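Local atomic coordinates of stage II sporulation protein SA (Bacillus subtilis, PDB entry 3O6Q), a protein that acts as the toxin of a type II toxin-antitoxin system, killing sporulating cells unless its cognate antitoxin SpoIISB neutralises it. Residues K62-T74 with F113-S126. Sequence-based numbering, arbitrary orientation.
Sequences KMNLTASLCHYST and FTIETQNYVIKLTS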
ATOM      1  N   LYS A  62      14.197  -0.189  -5.550  1.00 44.86           N
ATOM      2  CA  LYS A  62      13.558   0.279  -6.768  1.00 45.85           C
ATOM      3  C   LYS A  62      12.766   1.603  -6.619  1.00 44.89           C
ATOM      4  O   LYS A  62      12.071   2.004  -7.537  1.00 40.88           O
ATOM      5  CB  LYS A  62      12.677  -0.837  -7.314  1.00 45.83           C
ATOM      6  CG  LYS A  62      13.462  -2.087  -7.760  1.00 48.39           C
ATOM      7  CD  LYS A  62      12.588  -2.977  -8.662  1.00 52.33           C
ATOM      8  CE  LYS A  62      13.374  -3.757  -9.721  1.00 55.28           C
ATOM      9  NZ  LYS A  62      12.423  -4.610 -10.566  1.00 56.10           N
HETATM   10  N   MSE A  63      12.938   2.292  -5.492  1.00 44.40           N
HETATM   11  CA  MSE A  63      12.126   3.413  -5.140  1.00 45.43           C
HETATM   12  C   MSE A  63      12.867   4.700  -4.779  1.00 49.97           C
HETATM   13  O   MSE A  63      12.219   5.707  -4.418  1.00 56.97           O
HETATM   14  CB  MSE A  63      11.259   3.053  -3.937  1.00 45.78           C
HETATM   15  CG  MSE A  63      10.064   2.203  -4.212  1.00 45.94           C
HETATM   16 SE   MSE A  63       9.146   1.978  -2.530  1.00 52.52          SE
HETATM   17  CE  MSE A  63       8.125   0.387  -2.939  1.00 40.46           C
ATOM     18  N   ASN A  64      14.178   4.747  -4.865  1.00 48.16           N
ATOM     19  CA  ASN A  64      14.807   6.052  -4.616  1.00 52.37           C
ATOM     20  C   ASN A  64      14.762   6.453  -3.139  1.00 49.61           C
ATOM     21  O   ASN A  64      14.425   7.610  -2.777  1.00 45.69           O
ATOM     22  CB  ASN A  64      14.167   7.139  -5.515  1.00 56.01           C
ATOM     23  CG  ASN A  64      14.424   6.880  -7.018  1.00 65.73           C
ATOM     24  OD1 ASN A  64      15.571   6.725  -7.430  1.00 69.90           O
ATOM     25  ND2 ASN A  64      13.352   6.805  -7.823  1.00 66.03           N
ATOM     26  N   LEU A  65      15.097   5.455  -2.313  1.00 44.04           N
ATOM     27  CA  LEU A  65      15.235   5.600  -0.904  1.00 43.49           C
ATOM     28  C   LEU A  65      15.980   4.350  -0.399  1.00 44.94           C
ATOM     29  O   LEU A  65      16.021   3.337  -1.090  1.00 45.14           O
ATOM     30  CB  LEU A  65      13.847   5.784  -0.236  1.00 46.08           C
ATOM     31  CG  LEU A  65      12.797   4.659  -0.142  1.00 45.18           C
ATOM     32  CD1 LEU A  65      12.853   3.984   1.207  1.00 44.81           C
ATOM     33  CD2 LEU A  65      11.376   5.222  -0.380  1.00 45.05           C
ATOM     34  N   THR A  66      16.554   4.427   0.802  1.00 46.82           N
ATOM     35  CA  THR A  66      17.293   3.328   1.411  1.00 49.41           C
ATOM     36  C   THR A  66      16.545   2.847   2.649  1.00 49.91           C
ATOM     37  O   THR A  66      16.148   3.641   3.466  1.00 51.45           O
ATOM     38  CB  THR A  66      18.698   3.792   1.845  1.00 51.28           C
ATOM     39  OG1 THR A  66      19.343   4.453   0.758  1.00 54.83           O
ATOM     40  CG2 THR A  66      19.580   2.628   2.258  1.00 52.00           C
ATOM     41  N   ALA A  67      16.382   1.532   2.780  1.00 51.92           N
ATOM     42  CA  ALA A  67      15.800   0.914   3.969  1.00 49.38           C
ATOM     43  C   ALA A  67      16.804  -0.079   4.567  1.00 50.50           C
ATOM     44  O   ALA A  67      17.566  -0.731   3.838  1.00 51.71           O
ATOM     45  CB  ALA A  67      14.508   0.238   3.639  1.00 45.97           C
ATOM     46  N   SER A  68      16.805  -0.168   5.897  1.00 49.97           N
ATOM     47  CA  SER A  68      17.684  -1.063   6.645  1.00 49.53           C
ATOM     48  C   SER A  68      16.973  -1.484   7.916  1.00 49.50           C
ATOM     49  O   SER A  68      16.066  -0.803   8.377  1.00 49.79           O
ATOM     50  CB  SER A  68      18.968  -0.374   7.048  1.00 52.03           C
ATOM     51  OG  SER A  68      19.617   0.213   5.953  1.00 60.77           O
ATOM     52  N   LEU A  69      17.414  -2.609   8.462  1.00 50.52           N
ATOM     53  CA  LEU A  69      16.960  -3.128   9.725  1.00 49.91           C
ATOM     54  C   LEU A  69      18.154  -3.068  10.652  1.00 53.08           C
ATOM     55  O   LEU A  69      19.164  -3.714  10.403  1.00 53.56           O
ATOM     56  CB  LEU A  69      16.484  -4.568   9.569  1.00 48.66           C
ATOM     57  CG  LEU A  69      15.758  -5.103  10.824  1.00 49.52           C
ATOM     58  CD1 LEU A  69      14.643  -4.174  11.246  1.00 46.65           C
ATOM     59  CD2 LEU A  69      15.169  -6.475  10.626  1.00 49.01           C
ATOM     60  N   CYS A  70      18.057  -2.257  11.701  1.00 54.52           N
ATOM     61  CA  CYS A  70      19.198  -1.980  12.542  1.00 55.51           C
ATOM     62  C   CYS A  70      18.952  -2.543  13.931  1.00 55.59           C
ATOM     63  O   CYS A  70      17.862  -2.404  14.477  1.00 52.92           O
ATOM     64  CB  CYS A  70      19.447  -0.466  12.600  1.00 58.30           C
ATOM     65  SG  CYS A  70      19.905   0.284  11.040  1.00 62.77           S
ATOM     66  N   HIS A  71      19.967  -3.200  14.490  1.00 56.83           N
ATOM     67  CA  HIS A  71      19.882  -3.670  15.858  1.00 58.97           C
ATOM     68  C   HIS A  71      19.670  -2.448  16.732  1.00 58.56           C
ATOM     69  O   HIS A  71      20.194  -1.375  16.438  1.00 59.19           O
ATOM     70  CB  HIS A  71      21.157  -4.424  16.260  1.00 62.42           C
ATOM     71  CG  HIS A  71      21.269  -5.796  15.655  1.00 64.20           C
ATOM     72  ND1 HIS A  71      20.655  -6.905  16.203  1.00 63.90           N
ATOM     73  CD2 HIS A  71      21.920  -6.236  14.545  1.00 64.83           C
ATOM     74  CE1 HIS A  71      20.919  -7.965  15.453  1.00 65.98           C
ATOM     75  NE2 HIS A  71      21.677  -7.585  14.438  1.00 65.07           N
ATOM     76  N   TYR A  72      18.867  -2.596  17.771  1.00 56.91           N
ATOM     77  CA  TYR A  72      18.630  -1.514  18.702  1.00 57.56           C
ATOM     78  C   TYR A  72      18.540  -2.084  20.125  1.00 61.45           C
ATOM     79  O   TYR A  72      17.603  -1.800  20.874  1.00 60.44           O
ATOM     80  CB  TYR A  72      17.375  -0.734  18.292  1.00 53.93           C
ATOM     81  CG  TYR A  72      17.270   0.605  18.995  1.00 54.14           C
ATOM     82  CD1 TYR A  72      17.980   1.711  18.549  1.00 53.13           C
ATOM     83  CD2 TYR A  72      16.480   0.758  20.116  1.00 55.22           C
ATOM     84  CE1 TYR A  72      17.917   2.928  19.213  1.00 53.39           C
ATOM     85  CE2 TYR A  72      16.401   1.969  20.775  1.00 55.69           C
ATOM     86  CZ  TYR A  72      17.123   3.056  20.324  1.00 54.41           C
ATOM     87  OH  TYR A  72      17.053   4.259  21.012  1.00 54.25           O
ATOM     88  N   SER A  73      19.553  -2.887  20.465  1.00 64.48           N
ATOM     89  CA  SER A  73      19.660  -3.569  21.745  1.00 67.51           C
ATOM     90  C   SER A  73      20.703  -2.941  22.662  1.00 70.60           C
ATOM     91  O   SER A  73      20.407  -2.503  23.767  1.00 69.67           O
ATOM     92  CB  SER A  73      20.070  -5.026  21.510  1.00 69.29           C
ATOM     93  OG  SER A  73      19.120  -5.665  20.725  1.00 67.70           O
ATOM     94  N   THR A  74      21.949  -2.960  22.203  1.00 73.34           N
ATOM     95  CA  THR A  74      23.070  -2.496  23.001  1.00 76.15           C
ATOM     96  C   THR A  74      23.201  -0.994  22.807  1.00 75.25           C
ATOM     97  O   THR A  74      22.724  -0.439  21.810  1.00 72.72           O
ATOM     98  CB  THR A  74      24.356  -3.197  22.582  1.00 78.22           C
ATOM     99  OG1 THR A  74      24.485  -3.150  21.155  1.00 75.61           O
ATOM    100  CG2 THR A  74      24.314  -4.644  23.011  1.00 81.63           C
ATOM    101  N   PHE A 113      11.065  -1.467  15.974  1.00 45.30           N
ATOM    102  CA  PHE A 113      10.514  -2.715  15.525  1.00 46.90           C
ATOM    103  C   PHE A 113      11.047  -3.843  16.400  1.00 50.12           C
ATOM    104  O   PHE A 113      12.223  -3.852  16.774  1.00 49.72           O
ATOM    105  CB  PHE A 113      10.915  -2.890  14.058  1.00 48.21           C
ATOM    106  CG  PHE A 113      10.445  -4.153  13.455  1.00 47.71           C
ATOM    107  CD1 PHE A 113       9.111  -4.366  13.263  1.00 48.18           C
ATOM    108  CD2 PHE A 113      11.344  -5.120  13.061  1.00 51.12           C
ATOM    109  CE1 PHE A 113       8.660  -5.511  12.666  1.00 49.83           C
ATOM    110  CE2 PHE A 113      10.915  -6.297  12.473  1.00 51.99           C
ATOM    111  CZ  PHE A 113       9.564  -6.495  12.272  1.00 51.75           C
ATOM    112  N   THR A 114      10.171  -4.789  16.732  1.00 52.70           N
ATOM    113  CA  THR A 114      10.508  -5.861  17.690  1.00 56.41           C
ATOM    114  C   THR A 114      10.187  -7.251  17.128  1.00 55.19           C
ATOM    115  O   THR A 114       9.055  -7.507  16.749  1.00 52.71           O
ATOM    116  CB  THR A 114       9.754  -5.652  19.012  1.00 57.27           C
ATOM    117  OG1 THR A 114       9.965  -4.310  19.440  1.00 62.10           O
ATOM    118  CG2 THR A 114      10.232  -6.585  20.091  1.00 58.07           C
ATOM    119  N   ILE A 115      11.201  -8.116  17.060  1.00 55.57           N
ATOM    120  CA  ILE A 115      11.033  -9.519  16.683  1.00 55.43           C
ATOM    121  C   ILE A 115      11.223 -10.350  17.944  1.00 61.78           C
ATOM    122  O   ILE A 115      12.312 -10.367  18.547  1.00 61.55           O
ATOM    123  CB  ILE A 115      12.048 -10.008  15.614  1.00 54.24           C
ATOM    124  CG1 ILE A 115      12.005  -9.103  14.347  1.00 51.20           C
ATOM    125  CG2 ILE A 115      11.814 -11.531  15.304  1.00 53.94           C
ATOM    126  CD1 ILE A 115      13.139  -9.400  13.292  1.00 49.20           C
ATOM    127  N   GLU A 116      10.149 -11.031  18.333  1.00 66.07           N
ATOM    128  CA  GLU A 116      10.084 -11.769  19.581  1.00 71.88           C
ATOM    129  C   GLU A 116      10.560 -10.926  20.773  1.00 73.36           C
ATOM    130  O   GLU A 116       9.808 -10.081  21.241  1.00 74.44           O
ATOM    131  CB  GLU A 116      10.813 -13.116  19.446  1.00 79.39           C
ATOM    132  CG  GLU A 116      10.006 -14.107  18.616  1.00 82.15           C
ATOM    133  CD  GLU A 116      10.758 -15.386  18.317  1.00 88.61           C
ATOM    134  OE1 GLU A 116      11.507 -15.861  19.209  1.00101.80           O
ATOM    135  OE2 GLU A 116      10.598 -15.924  17.192  1.00 87.27           O
ATOM    136  N   THR A 117      11.792 -11.127  21.236  1.00 74.16           N
ATOM    137  CA  THR A 117      12.316 -10.374  22.362  1.00 76.20           C
ATOM    138  C   THR A 117      13.359  -9.329  21.924  1.00 74.30           C
ATOM    139  O   THR A 117      13.908  -8.612  22.761  1.00 73.56           O
ATOM    140  CB  THR A 117      12.983 -11.319  23.411  1.00 83.82           C
ATOM    141  OG1 THR A 117      14.008 -12.086  22.769  1.00 83.34           O
ATOM    142  CG2 THR A 117      11.964 -12.267  24.069  1.00 86.78           C
ATOM    143  N   GLN A 118      13.647  -9.249  20.624  1.00 71.01           N
ATOM    144  CA  GLN A 118      14.769  -8.459  20.147  1.00 67.96           C
ATOM    145  C   GLN A 118      14.322  -7.160  19.518  1.00 63.08           C
ATOM    146  O   GLN A 118      13.379  -7.143  18.724  1.00 59.75           O
ATOM    147  CB  GLN A 118      15.620  -9.270  19.170  1.00 69.84           C
ATOM    148  CG  GLN A 118      16.568 -10.248  19.884  1.00 76.18           C
ATOM    149  CD  GLN A 118      17.798 -10.619  19.047  1.00 77.12           C
ATOM    150  OE1 GLN A 118      17.894 -10.308  17.843  1.00 74.00           O
ATOM    151  NE2 GLN A 118      18.738 -11.315  19.686  1.00 80.75           N
ATOM    152  N   ASN A 119      15.011  -6.082  19.882  1.00 62.44           N
ATOM    153  CA  ASN A 119      14.697  -4.737  19.412  1.00 61.08           C
ATOM    154  C   ASN A 119      15.518  -4.331  18.223  1.00 60.02           C
ATOM    155  O   ASN A 119      16.716  -4.552  18.166  1.00 62.39           O
ATOM    156  CB  ASN A 119      14.881  -3.715  20.531  1.00 62.25           C
ATOM    157  CG  ASN A 119      13.838  -3.890  21.648  1.00 63.25           C
ATOM    158  OD1 ASN A 119      12.774  -4.460  21.439  1.00 63.73           O
ATOM    159  ND2 ASN A 119      14.170  -3.441  22.836  1.00 65.08           N
ATOM    160  N   TYR A 120      14.838  -3.709  17.278  1.00 59.42           N
ATOM    161  CA  TYR A 120      15.447  -3.199  16.087  1.00 60.35           C
ATOM    162  C   TYR A 120      14.818  -1.849  15.756  1.00 57.79           C
ATOM    163  O   TYR A 120      13.871  -1.403  16.430  1.00 59.03           O
ATOM    164  CB  TYR A 120      15.201  -4.156  14.897  1.00 61.68           C
ATOM    165  CG  TYR A 120      15.792  -5.541  15.029  1.00 63.64           C
ATOM    166  CD1 TYR A 120      17.010  -5.832  14.452  1.00 66.82           C
ATOM    167  CD2 TYR A 120      15.123  -6.560  15.702  1.00 65.41           C
ATOM    168  CE1 TYR A 120      17.569  -7.088  14.545  1.00 68.69           C
ATOM    169  CE2 TYR A 120      15.681  -7.849  15.805  1.00 69.42           C
ATOM    170  CZ  TYR A 120      16.915  -8.100  15.214  1.00 70.70           C
ATOM    171  OH  TYR A 120      17.529  -9.343  15.266  1.00 74.68           O
ATOM    172  N   VAL A 121      15.367  -1.198  14.730  1.00 51.86           N
ATOM    173  CA  VAL A 121      14.795   0.016  14.201  1.00 49.35           C
ATOM    174  C   VAL A 121      14.884  -0.090  12.696  1.00 47.71           C
ATOM    175  O   VAL A 121      15.931  -0.359  12.167  1.00 50.94           O
ATOM    176  CB  VAL A 121      15.525   1.271  14.755  1.00 48.79           C
ATOM    177  CG1 VAL A 121      15.098   2.513  14.028  1.00 46.74           C
ATOM    178  CG2 VAL A 121      15.230   1.431  16.216  1.00 48.00           C
ATOM    179  N   ILE A 122      13.757   0.024  12.020  1.00 47.58           N
ATOM    180  CA  ILE A 122      13.747   0.109  10.584  1.00 44.81           C
ATOM    181  C   ILE A 122      14.129   1.549  10.216  1.00 44.77           C
ATOM    182  O   ILE A 122      13.369   2.479  10.479  1.00 44.01           O
ATOM    183  CB  ILE A 122      12.351  -0.223  10.007  1.00 43.51           C
ATOM    184  CG1 ILE A 122      11.912  -1.645  10.344  1.00 43.66           C
ATOM    185  CG2 ILE A 122      12.360  -0.096   8.470  1.00 42.48           C
ATOM    186  CD1 ILE A 122      10.376  -1.793  10.342  1.00 41.17           C
ATOM    187  N   LYS A 123      15.300   1.720   9.611  1.00 44.63           N
ATOM    188  CA  LYS A 123      15.758   3.005   9.114  1.00 45.27           C
ATOM    189  C   LYS A 123      15.381   3.230   7.669  1.00 44.68           C
ATOM    190  O   LYS A 123      15.848   2.505   6.806  1.00 45.64           O
ATOM    191  CB  LYS A 123      17.272   3.076   9.221  1.00 47.78           C
ATOM    192  CG  LYS A 123      17.911   4.413   8.829  1.00 48.91           C
ATOM    193  CD  LYS A 123      19.387   4.414   9.177  1.00 52.59           C
ATOM    194  CE  LYS A 123      20.097   5.668   8.679  1.00 57.02           C
ATOM    195  NZ  LYS A 123      21.605   5.622   8.830  1.00 58.64           N
ATOM    196  N   LEU A 124      14.572   4.258   7.410  1.00 44.12           N
ATOM    197  CA  LEU A 124      14.291   4.750   6.046  1.00 43.02           C
ATOM    198  C   LEU A 124      14.855   6.151   5.799  1.00 45.69           C
ATOM    199  O   LEU A 124      14.472   7.117   6.484  1.00 48.37           O
ATOM    200  CB  LEU A 124      12.795   4.829   5.799  1.00 41.25           C
ATOM    201  CG  LEU A 124      11.952   3.587   6.135  1.00 40.86           C
ATOM    202  CD1 LEU A 124      10.513   3.913   5.854  1.00 37.86           C
ATOM    203  CD2 LEU A 124      12.411   2.329   5.385  1.00 38.26           C
ATOM    204  N   THR A 125      15.736   6.277   4.807  1.00 43.78           N
ATOM    205  CA  THR A 125      16.249   7.577   4.375  1.00 45.88           C
ATOM    206  C   THR A 125      16.110   7.764   2.867  1.00 46.79           C
ATOM    207  O   THR A 125      15.930   6.804   2.127  1.00 44.98           O
ATOM    208  CB  THR A 125      17.739   7.741   4.673  1.00 46.46           C
ATOM    209  OG1 THR A 125      18.457   6.814   3.858  1.00 48.62           O
ATOM    210  CG2 THR A 125      18.024   7.525   6.158  1.00 45.76           C
ATOM    211  N   SER A 126      16.239   9.010   2.419  1.00 47.04           N
ATOM    212  CA  SER A 126      16.027   9.332   1.024  1.00 46.59           C
ATOM    213  C   SER A 126      16.686  10.658   0.738  1.00 48.76           C
ATOM    214  O   SER A 126      16.651  11.561   1.554  1.00 48.11           O
ATOM    215  CB  SER A 126      14.526   9.416   0.724  1.00 44.45           C
ATOM    216  OG  SER A 126      14.262   9.691  -0.629  1.00 44.22           O
TER
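Thr66, Ser68 and Cys70 each exchange two backbone hydrogen bonds with Thr125, Lys123 and Val121, the mark of antiparallel hydrogen-bonded pairs. The tightest include Thr66 N to Thr125 O at 2.8 Å and Val121 N to Cys70 O, also 2.8 Å. At one end the series continues through Tyr72 N to Asn119 O, a less regular bond whose donor stands 42° out of the carbonyl plane. At the other end a side chain takes over: Ser126 OG, anti to its own backbone N (chi1 -178°), reaches Asn64 O at 3.0 Å, in the carbonyl plane, and bonds also to Ser128.

Side chains alternate between two faces. Ala67, Leu69, Ile122 and Leu124 share one, and small Ala67 lets Leu124 CD2 close to 3.4 Å of its CB. Leu69 is flexible and branched enough to spread: CD1 meets Tyr120 CB (3.7 Å), Ile122 CG1 and Phe113 CD2. The opposite face carries Thr66 and Thr125, beta-branched residues at home in strands, lying side by side, with Ser68, Lys123, Cys70 and Val121; Cys70 SG forms a disulfide to a chain of another protein. At the strand's last residue, His71 lays one ring face over Tyr120 CE1, the planes inclined at 38°. Tyr72 CG approaches Val121 CG2 at 3.5 Å, while its hydroxyl hydrogen-bonds Asp96.

Strand 118-125 is central: a type II' turn from Ile115 to Gln118 makes it a beta hairpin with strand 108-115, and strand 66-71 lines its other side. Helix 45-61 touches Ile115 and Tyr120, and residues 113-115 extend the sheet into another protein's chain. The arrangement is that of a strand, outermost within this chain, added to a beta hairpin in the antiparallel sheet of the toxin's predicted cytoplasmic part.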